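Local coordinates for putative arylalkylamine N-Acetyltransferase 7 (Aedes aegypti, PDB 4FD7), which probably acts as an N-acetyltransferase of the GNAT family, moving the acetyl group of acetyl-CoA onto an amine substrate, perhaps an arylalkylamine, at residues Trp30-Asp35 / Phe91-Asp96; Ile45-Asp50 / Val99-Leu104; Lys21-Gln26 / Pro157-Arg162; Trp3-Lys8 / Asp84-Val89. All coordinates share one frame; numbering follows the deposited sequence.

Contact 1: Trp30-Asp35 / Phe91-Asp96; sequences WYRVQD and FREGSD
Arg32 and Glu93 form a salt bridge between strand 28-35 and the turn after strand 88-92, NH1 of Arg32 lying 3.2 Å from OE2 of Glu93, with guanidinium and carboxylate planes turned 45° apart. Glu93 divides its charge, since OE1 also pairs with Arg17. The same OE1 takes a hydrogen bond from a water that donates in addition to Tyr31 O. Arg32 is steadied from its own strand: NE donates to Gln34 OE1 (2.9 Å), an almost straight bond lying in the guanidinium plane. The guanidinium is thereby fixed in rotation, and a second water links NH2 to Ser95 O. Beneath these side chains run the backbone bonds. Arg32 and Phe91 are a hydrogen-bonded pair, Arg32 N reaching Phe91 O at 2.8 Å and Phe91 N returning to Arg32 O at 2.9 Å, while Glu93 N donates to Trp30 O at 3.0 Å. A type II turn from Arg92 to Ser95 then carries the chain away, with Gly94 supplying its positive phi. Packing completes the contact on both faces. CB of Phe91 sits over the centre of the Arg32 guanidinium, and the amide of Gln34 meets the edge of the Phe91 ring at nearly a right angle. On the sheet face of Tyr31 and Arg92, Arg92 CG makes an off-centre CH-pi contact with the Tyr31 ring, 4.2 Å from its centroid, and Arg92 NH1 continues to a salt bridge with Asp22. Strand 28-35 lies between 88-92 and 14-21, where Phe18 meets the Tyr31 ring and Lys21 O accepts from its hydroxyl.

Contact 2: Ile45-Asp50 / Val99-Leu104; sequences IRHMCD and VGVNIL
Val99 meets His47 through its backbone: the imidazole NE2 donates a weak hydrogen bond to Val99 O (3.3 Å, with an N-H...O angle of 137°). The first torsion of His47 sets its CG opposite the main-chain nitrogen (chi1 -176°), which carries the ring off helix 41-55 and down to the strand. At Gly100 the backbone itself is the neighbour, CA lying 4.0 Å from His47 CE1. Val101 is the central residue. Its CG1 methyl fits between two helix side chains, touching His47 ND1 at 3.4 Å and Met48 SD at 3.6 Å. Asn102 faces the other side of the sheet, where it bonds to Gly152 O and Arg172. Ile103 returns to the helix side, and its CG1 lies 4.1 Å from the Met48 methyl CE, which the bends at chi2 and chi3 fold back over the strand. Segment 45-50 crosses 99-104, part of the GNAT sheet, almost perpendicularly, their axes 8.7 Å apart at closest, while Trp78 of helix 68-81 backs Met48. Chemically, the buried interface rests mainly on a thioether, an imidazole and aliphatic carbons, with one weak bond at the Val99 end, so the fit of the side chains probably matters more than polar pairing.

Contact 3: Lys21-Gln26 / Pro157-Arg162; sequences KDLTSQ and PKYRGR
The backbones of Lys21 and Arg162 approach to 6.2 Å between their CA atoms, and those of Leu23 and Tyr159 to 6.6 Å, two loops facing each other without strand pairing. Arg162 carries the polar side of the contact. Its chain extends from CG to NE and presents the guanidinium edge to consecutive carbonyls: NH1 donates to Asp22 O at 3.1 Å, the oxygen lying near the guanidinium plane, while NE makes weak bonds to Lys21 O (3.1 Å) and Asp22 O. Two successive carbonyls thus engage one guanidinium, although only the NH1 bond is not weak. Beside this grip, Leu23 packs on Tyr159: CD2 stands over one face of the ring in a CH-pi contact, 3.8 Å from its centroid, and CG approaches the hydroxyl OH at 3.3 Å. Leu23 CD2 also touches CG of Lys158, a residue whose NZ pairs with Glu97 and Asp156. Asp22 OD2 takes a bond from Leu23 N (2.6 Å). Arg160-Gly161-Arg162 opens the GNAT signature Arg/Gln-X-X-Gly-X-Gly/Ala, whose backbone amides bind the acetyl-CoA pyrophosphate in relatives and probably here. This loop joins strand 146-155 to helix 164-170, and it meets the turn between strands 14-21 and 28-35, with Arg162 also resting on Tyr31.

Contact 4: Trp3-Lys8 / Asp84-Val89; sequences WTRSVK and DRMSLV
A Met-aromatic contact joins Met86 to Trp3 where the N-terminal segment runs past the loop leading into strand 88-92. The sulfur SD lies 5.0 Å from the centroid of the Trp3 six-membered ring and well off its normal (73°), with CH2 as the nearest ring atom at 3.9 Å. Bends at chi2 and chi3 curl the methionine, and the two side chains cross at about a right angle. SD also touches Arg5, whose CD comes to 3.9 Å. In the GNAT fold these residues lie at the approach to one strand of the antiparallel sheet, and the extended N-terminal chain is tied there by Arg5. Its side chain, stretched from CG to NE, brings NH2 to Arg85 O at 2.8 Å; the oxygen is tilted 30° from the guanidinium plane and the N-H...O angle is a modest 135°. NH1 serves a second partner, a salt bridge to Asp35. At the backbone level a water accepts from Arg5 N (2.9 Å) and donates to Asp84 O (2.7 Å), bridging the backbones of the two segments. Leu175 of helix 172-179 packs against both Arg5 and Met86, while the Trp3 ring meets that of His146.

In the fold
Contacts 1, 2 and 4 all reach the five-stranded antiparallel sheet: contact 1 pairs strands 28-35 and 88-92, contact 2 lays helix 41-55 over strand 98-108, and contact 4 ties the N-terminal segment to the approach to 88-92. Contact 3 lies beside the sheet, joining the loop after 14-21 to that after 146-155, its two outermost strands. Contacts 1 and 2, like 1 and 3, are centred about 14 Å apart and touch, whereas contacts 3 and 4 lie about 30 Å apart, centre to centre. Along the chain, 3-8 comes first and 157-162 last; contacts 1, 2 and 4 cross, so the N-terminal segment, the strands and helix 41-55 interlock around one GNAT sheet.

Contact 1: Trp30-Asp35 / Phe91-Asp96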
# COMPACT_ATOMS: atom_id res chain seq x y z
N TRP A 30 17.72 -8.79 -12.60
CA TRP A 30 16.30 -9.09 -12.65
C TRP A 30 15.72 -9.08 -11.26
O TRP A 30 16.37 -9.47 -10.30
CB TRP A 30 16.06 -10.46 -13.28
CG TRP A 30 16.13 -10.47 -14.75
CD1 TRP A 30 17.21 -10.78 -15.52
CD2 TRP A 30 15.06 -10.19 -15.65
NE1 TRP A 30 16.88 -10.69 -16.85
CE2 TRP A 30 15.56 -10.32 -16.96
CE3 TRP A 30 13.72 -9.82 -15.48
CZ2 TRP A 30 14.78 -10.10 -18.09
CZ3 TRP A 30 12.94 -9.59 -16.60
CH2 TRP A 30 13.47 -9.74 -17.89
N TYR A 31 14.47 -8.61 -11.16
CA TYR A 31 13.72 -8.66 -9.92
C TYR A 31 12.39 -9.34 -10.22
O TYR A 31 11.98 -9.43 -11.38
CB TYR A 31 13.41 -7.24 -9.42
CG TYR A 31 14.61 -6.41 -9.02
CD1 TYR A 31 15.00 -6.30 -7.69
CD2 TYR A 31 15.34 -5.71 -9.98
CE1 TYR A 31 16.10 -5.52 -7.32
CE2 TYR A 31 16.43 -4.94 -9.62
CZ TYR A 31 16.80 -4.84 -8.29
OH TYR A 31 17.89 -4.06 -7.94
N ARG A 32 11.69 -9.77 -9.18
CA ARG A 32 10.34 -10.28 -9.36
C ARG A 32 9.43 -9.72 -8.27
O ARG A 32 9.90 -9.34 -7.19
CB ARG A 32 10.32 -11.81 -9.31
CG ARG A 32 10.78 -12.39 -7.98
CD ARG A 32 10.81 -13.90 -8.03
NE ARG A 32 11.15 -14.48 -6.73
CZ ARG A 32 12.39 -14.64 -6.28
NH1 ARG A 32 13.43 -14.27 -7.03
NH2 ARG A 32 12.60 -15.17 -5.09
N VAL A 33 8.14 -9.67 -8.58
CA VAL A 33 7.10 -9.36 -7.61
C VAL A 33 6.19 -10.59 -7.52
O VAL A 33 5.72 -11.10 -8.55
CB VAL A 33 6.25 -8.15 -8.02
CG1 VAL A 33 5.34 -7.73 -6.85
CG2 VAL A 33 7.14 -6.98 -8.47
N GLN A 34 5.95 -11.07 -6.31
CA GLN A 34 5.21 -12.32 -6.13
C GLN A 34 4.39 -12.31 -4.86
O GLN A 34 4.54 -11.42 -4.02
CB GLN A 34 6.18 -13.50 -6.06
CG GLN A 34 7.17 -13.43 -4.88
CD GLN A 34 7.82 -14.77 -4.58
OE1 GLN A 34 8.86 -15.12 -5.15
NE2 GLN A 34 7.22 -15.53 -3.68
N ASP A 35 3.51 -13.31 -4.73
CA ASP A 35 2.79 -13.52 -3.47
C ASP A 35 3.79 -13.61 -2.33
O ASP A 35 4.85 -14.23 -2.47
CB ASP A 35 2.00 -14.83 -3.49
CG ASP A 35 0.80 -14.78 -4.39
OD1 ASP A 35 0.09 -13.75 -4.42
OD2 ASP A 35 0.54 -15.82 -5.05
N PHE A 91 11.59 -9.37 -4.79
CA PHE A 91 12.92 -9.92 -4.54
C PHE A 91 13.81 -9.65 -5.74
O PHE A 91 13.34 -9.60 -6.87
CB PHE A 91 12.88 -11.44 -4.33
CG PHE A 91 12.12 -11.88 -3.11
CD1 PHE A 91 12.55 -11.55 -1.84
CD2 PHE A 91 10.97 -12.66 -3.24
CE1 PHE A 91 11.84 -11.99 -0.70
CE2 PHE A 91 10.25 -13.09 -2.12
CZ PHE A 91 10.69 -12.76 -0.85
N ARG A 92 15.10 -9.49 -5.47
CA ARG A 92 16.11 -9.48 -6.52
C ARG A 92 16.55 -10.93 -6.76
O ARG A 92 16.80 -11.66 -5.81
CB ARG A 92 17.31 -8.64 -6.05
CG ARG A 92 18.40 -8.42 -7.10
CD ARG A 92 19.43 -7.47 -6.51
NE ARG A 92 19.81 -7.91 -5.17
CZ ARG A 92 21.05 -8.25 -4.83
NH1 ARG A 92 22.03 -8.18 -5.72
NH2 ARG A 92 21.30 -8.65 -3.58
N GLU A 93 16.62 -11.34 -8.03
CA GLU A 93 17.07 -12.69 -8.37
C GLU A 93 18.46 -12.92 -7.80
O GLU A 93 19.37 -12.15 -8.08
CB GLU A 93 17.12 -12.89 -9.89
CG GLU A 93 15.83 -12.64 -10.61
CD GLU A 93 14.72 -13.59 -10.22
OE1 GLU A 93 13.55 -13.19 -10.37
OE2 GLU A 93 15.03 -14.73 -9.79
N GLY A 94 18.59 -13.96 -7.00
CA GLY A 94 19.86 -14.30 -6.38
C GLY A 94 19.85 -14.07 -4.89
O GLY A 94 20.81 -14.45 -4.20
N SER A 95 18.79 -13.46 -4.37
CA SER A 95 18.76 -13.06 -2.97
C SER A 95 17.39 -13.20 -2.32
O SER A 95 16.36 -12.86 -2.92
CB SER A 95 19.24 -11.62 -2.81
OG SER A 95 19.04 -11.17 -1.48
N ASP A 96 17.36 -13.69 -1.09
CA ASP A 96 16.10 -13.92 -0.41
C ASP A 96 15.67 -12.70 0.41
O ASP A 96 14.65 -12.71 1.11
CB ASP A 96 16.19 -15.17 0.46
CG ASP A 96 16.41 -16.42 -0.35
OD1 ASP A 96 15.48 -16.84 -1.06
OD2 ASP A 96 17.52 -16.99 -0.29
O HOH W 1 12.39 -11.84 -12.20
O HOH W 2 15.09 -14.73 -3.92
O HOH W 3 16.51 -15.38 -6.96

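Contact 2: Ile45-Asp50 / Val99-Leu104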
# COMPACT_ATOMS: atom_id res chain seq x y z
N ILE A 45 6.63 -7.75 7.96
CA ILE A 45 6.19 -6.85 9.01
C ILE A 45 7.38 -6.01 9.43
O ILE A 45 7.30 -4.77 9.50
CB ILE A 45 5.60 -7.63 10.20
CG1 ILE A 45 4.26 -8.24 9.82
CG2 ILE A 45 5.49 -6.73 11.45
CD1 ILE A 45 3.26 -7.24 9.33
N ARG A 46 8.53 -6.66 9.65
CA ARG A 46 9.68 -5.92 10.12
C ARG A 46 10.15 -4.92 9.07
O ARG A 46 10.47 -3.77 9.41
CB ARG A 46 10.79 -6.88 10.58
CG ARG A 46 10.51 -7.40 11.98
CD ARG A 46 11.19 -8.73 12.33
NE ARG A 46 10.67 -9.23 13.60
CZ ARG A 46 11.20 -10.23 14.30
NH1 ARG A 46 12.28 -10.88 13.87
NH2 ARG A 46 10.66 -10.59 15.46
N HIS A 47 10.09 -5.32 7.81
CA HIS A 47 10.47 -4.43 6.73
C HIS A 47 9.55 -3.21 6.78
O HIS A 47 10.01 -2.06 6.73
CB HIS A 47 10.35 -5.16 5.40
CG HIS A 47 10.81 -4.37 4.22
ND1 HIS A 47 10.05 -3.37 3.65
CD2 HIS A 47 11.93 -4.48 3.46
CE1 HIS A 47 10.70 -2.88 2.61
NE2 HIS A 47 11.84 -3.54 2.48
N MET A 48 8.25 -3.46 6.96
CA MET A 48 7.30 -2.36 7.00
C MET A 48 7.64 -1.43 8.17
O MET A 48 7.60 -0.21 8.03
CB MET A 48 5.86 -2.87 7.10
CG MET A 48 5.36 -3.64 5.86
SD MET A 48 5.15 -2.63 4.36
CE MET A 48 3.83 -1.54 4.85
N CYS A 49 8.01 -2.00 9.31
CA CYS A 49 8.31 -1.18 10.47
C CYS A 49 9.61 -0.42 10.29
O CYS A 49 9.77 0.67 10.82
CB CYS A 49 8.40 -2.05 11.71
SG CYS A 49 6.82 -2.73 12.13
N ASP A 50 10.54 -1.00 9.53
CA ASP A 50 11.88 -0.44 9.51
C ASP A 50 11.93 0.72 8.55
O ASP A 50 12.72 1.66 8.71
CB ASP A 50 12.89 -1.49 9.04
CG ASP A 50 13.30 -2.44 10.13
OD1 ASP A 50 12.97 -2.17 11.31
OD2 ASP A 50 13.95 -3.46 9.82
N VAL A 99 13.10 -6.74 -0.92
CA VAL A 99 13.42 -5.45 -1.53
C VAL A 99 12.31 -4.44 -1.22
O VAL A 99 12.58 -3.32 -0.77
CB VAL A 99 13.61 -5.55 -3.05
CG1 VAL A 99 13.84 -4.18 -3.64
CG2 VAL A 99 14.79 -6.47 -3.38
N GLY A 100 11.07 -4.85 -1.47
CA GLY A 100 9.92 -4.05 -1.13
C GLY A 100 8.74 -4.93 -0.77
O GLY A 100 8.74 -6.13 -1.06
N VAL A 101 7.73 -4.35 -0.13
CA VAL A 101 6.53 -5.09 0.21
C VAL A 101 5.31 -4.16 0.15
O VAL A 101 5.44 -2.95 0.35
CB VAL A 101 6.67 -5.89 1.55
CG1 VAL A 101 7.26 -5.04 2.64
CG2 VAL A 101 5.35 -6.49 2.02
N ASN A 102 4.15 -4.70 -0.20
CA ASN A 102 2.91 -3.94 -0.28
C ASN A 102 1.89 -4.81 0.43
O ASN A 102 1.58 -5.90 -0.04
CB ASN A 102 2.50 -3.75 -1.75
CG ASN A 102 1.67 -2.48 -2.00
OD1 ASN A 102 1.40 -2.14 -3.16
ND2 ASN A 102 1.24 -1.80 -0.94
N ILE A 103 1.41 -4.35 1.58
CA ILE A 103 0.40 -5.09 2.32
C ILE A 103 -0.97 -4.76 1.75
O ILE A 103 -1.39 -3.60 1.76
CB ILE A 103 0.45 -4.80 3.83
CG1 ILE A 103 1.86 -5.06 4.38
CG2 ILE A 103 -0.56 -5.64 4.59
CD1 ILE A 103 2.27 -6.53 4.35
N LEU A 104 -1.66 -5.77 1.23
CA LEU A 104 -2.89 -5.54 0.49
C LEU A 104 -4.05 -6.34 1.09
O LEU A 104 -3.84 -7.40 1.70
CB LEU A 104 -2.73 -5.97 -0.98
CG LEU A 104 -1.56 -5.50 -1.87
CD1 LEU A 104 -1.73 -6.07 -3.27
CD2 LEU A 104 -1.48 -4.01 -1.95

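Contact 3: Lys21-Gln26 / Pro157-Arg162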
# COMPACT_ATOMS: atom_id res chain seq x y z
N LYS A 21 18.42 -1.43 -12.05
CA LYS A 21 19.81 -1.33 -11.63
C LYS A 21 20.06 -2.21 -10.42
O LYS A 21 19.23 -2.29 -9.50
CB LYS A 21 20.16 0.13 -11.31
CG LYS A 21 21.59 0.51 -11.63
CD LYS A 21 21.93 0.17 -13.07
CE LYS A 21 21.15 1.03 -14.06
NZ LYS A 21 21.04 0.39 -15.41
N ASP A 22 21.20 -2.89 -10.42
CA ASP A 22 21.57 -3.74 -9.30
C ASP A 22 21.98 -2.86 -8.12
O ASP A 22 22.02 -1.63 -8.24
CB ASP A 22 22.71 -4.67 -9.72
CG ASP A 22 22.73 -5.96 -8.91
OD1 ASP A 22 23.27 -6.98 -9.40
OD2 ASP A 22 22.19 -5.95 -7.79
N LEU A 23 22.30 -3.48 -6.99
CA LEU A 23 22.70 -2.73 -5.78
C LEU A 23 23.83 -1.74 -6.00
O LEU A 23 23.77 -0.61 -5.51
CB LEU A 23 23.09 -3.69 -4.66
CG LEU A 23 21.98 -4.16 -3.72
CD1 LEU A 23 22.48 -5.30 -2.85
CD2 LEU A 23 21.47 -3.01 -2.85
N THR A 24 24.87 -2.15 -6.72
CA THR A 24 26.10 -1.37 -6.82
C THR A 24 26.36 -0.72 -8.18
O THR A 24 26.47 0.50 -8.29
CB THR A 24 27.33 -2.23 -6.47
OG1 THR A 24 27.39 -3.36 -7.35
CG2 THR A 24 27.25 -2.73 -5.03
N SER A 25 26.46 -1.55 -9.22
CA SER A 25 27.03 -1.16 -10.51
C SER A 25 26.14 -0.35 -11.43
O SER A 25 25.11 0.21 -11.03
CB SER A 25 27.42 -2.42 -11.28
OG SER A 25 26.27 -3.20 -11.53
N GLN A 26 26.55 -0.30 -12.70
CA GLN A 26 25.71 0.24 -13.75
C GLN A 26 24.87 -0.89 -14.33
O GLN A 26 23.99 -0.67 -15.18
CB GLN A 26 26.56 0.90 -14.84
CG GLN A 26 26.96 -0.01 -16.01
CD GLN A 26 27.96 -1.07 -15.64
OE1 GLN A 26 28.71 -0.93 -14.68
NE2 GLN A 26 27.98 -2.16 -16.41
N PRO A 157 15.47 1.58 1.27
CA PRO A 157 16.20 2.75 0.79
C PRO A 157 17.41 2.42 -0.09
O PRO A 157 17.68 3.19 -1.01
CB PRO A 157 16.67 3.40 2.10
CG PRO A 157 15.58 3.10 3.04
CD PRO A 157 15.15 1.70 2.70
N LYS A 158 18.10 1.31 0.14
CA LYS A 158 19.26 1.03 -0.69
C LYS A 158 18.89 0.49 -2.07
O LYS A 158 19.76 0.19 -2.89
CB LYS A 158 20.27 0.12 0.03
CG LYS A 158 19.88 -1.34 0.09
CD LYS A 158 20.60 -2.03 1.27
CE LYS A 158 20.51 -3.53 1.14
NZ LYS A 158 19.23 -3.91 0.49
N TYR A 159 17.58 0.40 -2.32
CA TYR A 159 17.06 0.04 -3.64
C TYR A 159 16.20 1.13 -4.25
O TYR A 159 15.58 0.91 -5.30
CB TYR A 159 16.22 -1.23 -3.56
CG TYR A 159 17.03 -2.49 -3.50
CD1 TYR A 159 17.18 -3.18 -2.31
CD2 TYR A 159 17.66 -2.99 -4.63
CE1 TYR A 159 17.92 -4.34 -2.25
CE2 TYR A 159 18.42 -4.14 -4.57
CZ TYR A 159 18.54 -4.82 -3.38
OH TYR A 159 19.29 -5.97 -3.31
N ARG A 160 16.13 2.30 -3.63
CA ARG A 160 15.27 3.33 -4.20
C ARG A 160 15.87 3.94 -5.47
O ARG A 160 17.05 3.74 -5.79
CB ARG A 160 14.83 4.38 -3.16
CG ARG A 160 13.54 3.98 -2.39
CD ARG A 160 13.28 4.88 -1.19
NE ARG A 160 12.86 4.14 0.00
CZ ARG A 160 12.86 4.65 1.23
NH1 ARG A 160 13.26 5.90 1.42
NH2 ARG A 160 12.47 3.92 2.27
N GLY A 161 15.02 4.64 -6.23
CA GLY A 161 15.44 5.27 -7.47
C GLY A 161 15.51 4.30 -8.63
O GLY A 161 16.04 4.63 -9.69
N ARG A 162 14.97 3.10 -8.44
CA ARG A 162 15.08 2.03 -9.42
C ARG A 162 13.74 1.67 -10.04
O ARG A 162 13.66 0.76 -10.88
CB ARG A 162 15.73 0.80 -8.77
CG ARG A 162 17.24 0.95 -8.61
CD ARG A 162 17.81 -0.04 -7.64
NE ARG A 162 19.27 0.05 -7.51
CZ ARG A 162 19.91 0.85 -6.65
NH1 ARG A 162 21.23 0.87 -6.61
NH2 ARG A 162 19.22 1.64 -5.84

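Contact 4: Trp3-Lys8 / Asp84-Val89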
# COMPACT_ATOMS: atom_id res chain seq x y z
N TRP A 3 -15.08 -11.51 0.93
CA TRP A 3 -14.31 -11.91 -0.25
C TRP A 3 -13.13 -12.75 0.21
O TRP A 3 -12.47 -12.46 1.21
CB TRP A 3 -13.86 -10.66 -1.04
CG TRP A 3 -13.23 -10.94 -2.38
CD1 TRP A 3 -13.82 -10.82 -3.61
CD2 TRP A 3 -11.89 -11.34 -2.63
NE1 TRP A 3 -12.93 -11.14 -4.60
CE2 TRP A 3 -11.73 -11.47 -4.02
CE3 TRP A 3 -10.79 -11.62 -1.82
CZ2 TRP A 3 -10.53 -11.86 -4.61
CZ3 TRP A 3 -9.59 -12.02 -2.41
CH2 TRP A 3 -9.47 -12.13 -3.79
N THR A 4 -12.88 -13.84 -0.52
CA THR A 4 -11.77 -14.73 -0.22
C THR A 4 -11.05 -15.08 -1.52
O THR A 4 -11.68 -15.20 -2.57
CB THR A 4 -12.26 -16.02 0.47
OG1 THR A 4 -13.23 -16.66 -0.38
CG2 THR A 4 -12.92 -15.72 1.80
N ARG A 5 -9.73 -15.25 -1.45
CA ARG A 5 -8.96 -15.68 -2.60
C ARG A 5 -9.12 -17.18 -2.79
O ARG A 5 -8.95 -17.93 -1.83
CB ARG A 5 -7.48 -15.36 -2.39
CG ARG A 5 -6.54 -16.01 -3.42
CD ARG A 5 -5.10 -15.52 -3.22
NE ARG A 5 -4.16 -16.27 -4.05
CZ ARG A 5 -2.95 -15.84 -4.38
NH1 ARG A 5 -2.16 -16.59 -5.14
NH2 ARG A 5 -2.53 -14.66 -3.96
N SER A 6 -9.43 -17.61 -4.01
CA SER A 6 -9.63 -19.05 -4.26
C SER A 6 -8.35 -19.84 -4.09
O SER A 6 -7.29 -19.41 -4.57
CB SER A 6 -10.16 -19.27 -5.67
OG SER A 6 -10.00 -20.64 -6.01
N VAL A 7 -8.45 -21.01 -3.47
CA VAL A 7 -7.28 -21.85 -3.20
C VAL A 7 -6.72 -22.47 -4.48
O VAL A 7 -5.60 -23.00 -4.49
CB VAL A 7 -7.58 -22.96 -2.16
CG1 VAL A 7 -8.06 -22.34 -0.83
CG2 VAL A 7 -8.62 -23.94 -2.70
N LYS A 8 -7.48 -22.37 -5.56
CA LYS A 8 -7.06 -22.95 -6.83
C LYS A 8 -6.07 -22.07 -7.60
O LYS A 8 -5.39 -22.55 -8.51
CB LYS A 8 -8.28 -23.25 -7.70
CG LYS A 8 -9.45 -23.81 -6.93
CD LYS A 8 -10.01 -25.04 -7.62
CE LYS A 8 -11.42 -25.33 -7.16
NZ LYS A 8 -12.28 -25.74 -8.32
N ASP A 84 -5.11 -12.96 4.24
CA ASP A 84 -5.95 -12.92 3.06
C ASP A 84 -5.14 -13.39 1.85
O ASP A 84 -5.71 -13.66 0.80
CB ASP A 84 -6.51 -11.51 2.80
CG ASP A 84 -7.45 -11.05 3.91
OD1 ASP A 84 -7.89 -11.89 4.72
OD2 ASP A 84 -7.77 -9.84 3.96
N ARG A 85 -3.82 -13.50 2.01
CA ARG A 85 -2.94 -14.00 0.95
C ARG A 85 -3.04 -13.14 -0.31
O ARG A 85 -3.17 -13.63 -1.44
CB ARG A 85 -3.23 -15.48 0.65
CG ARG A 85 -2.76 -16.41 1.77
CD ARG A 85 -2.66 -17.87 1.28
NE ARG A 85 -2.21 -18.76 2.33
CZ ARG A 85 -2.00 -20.06 2.17
NH1 ARG A 85 -2.20 -20.63 0.98
NH2 ARG A 85 -1.60 -20.80 3.20
N MET A 86 -2.99 -11.84 -0.10
CA MET A 86 -3.04 -10.94 -1.24
C MET A 86 -1.84 -10.01 -1.25
O MET A 86 -1.66 -9.25 -2.20
CB MET A 86 -4.35 -10.12 -1.24
CG MET A 86 -5.61 -10.98 -1.51
SD MET A 86 -5.69 -11.67 -3.19
CE MET A 86 -5.94 -10.18 -4.15
N SER A 87 -1.00 -10.07 -0.22
CA SER A 87 0.11 -9.12 -0.13
C SER A 87 1.27 -9.46 -1.05
O SER A 87 1.57 -10.63 -1.31
CB SER A 87 0.57 -8.91 1.32
OG SER A 87 -0.50 -8.37 2.08
N LEU A 88 1.94 -8.41 -1.55
CA LEU A 88 2.95 -8.60 -2.59
C LEU A 88 4.37 -8.25 -2.12
O LEU A 88 4.56 -7.33 -1.34
CB LEU A 88 2.57 -7.78 -3.81
CG LEU A 88 1.29 -8.25 -4.52
CD1 LEU A 88 0.91 -7.30 -5.65
CD2 LEU A 88 1.50 -9.66 -5.05
N VAL A 89 5.37 -9.00 -2.61
CA VAL A 89 6.74 -8.78 -2.18
C VAL A 89 7.68 -8.78 -3.38
O VAL A 89 7.43 -9.50 -4.36
CB VAL A 89 7.20 -9.85 -1.14
CG1 VAL A 89 7.20 -11.28 -1.74
CG2 VAL A 89 8.59 -9.53 -0.59
O HOH W 4 -8.31 -14.47 0.95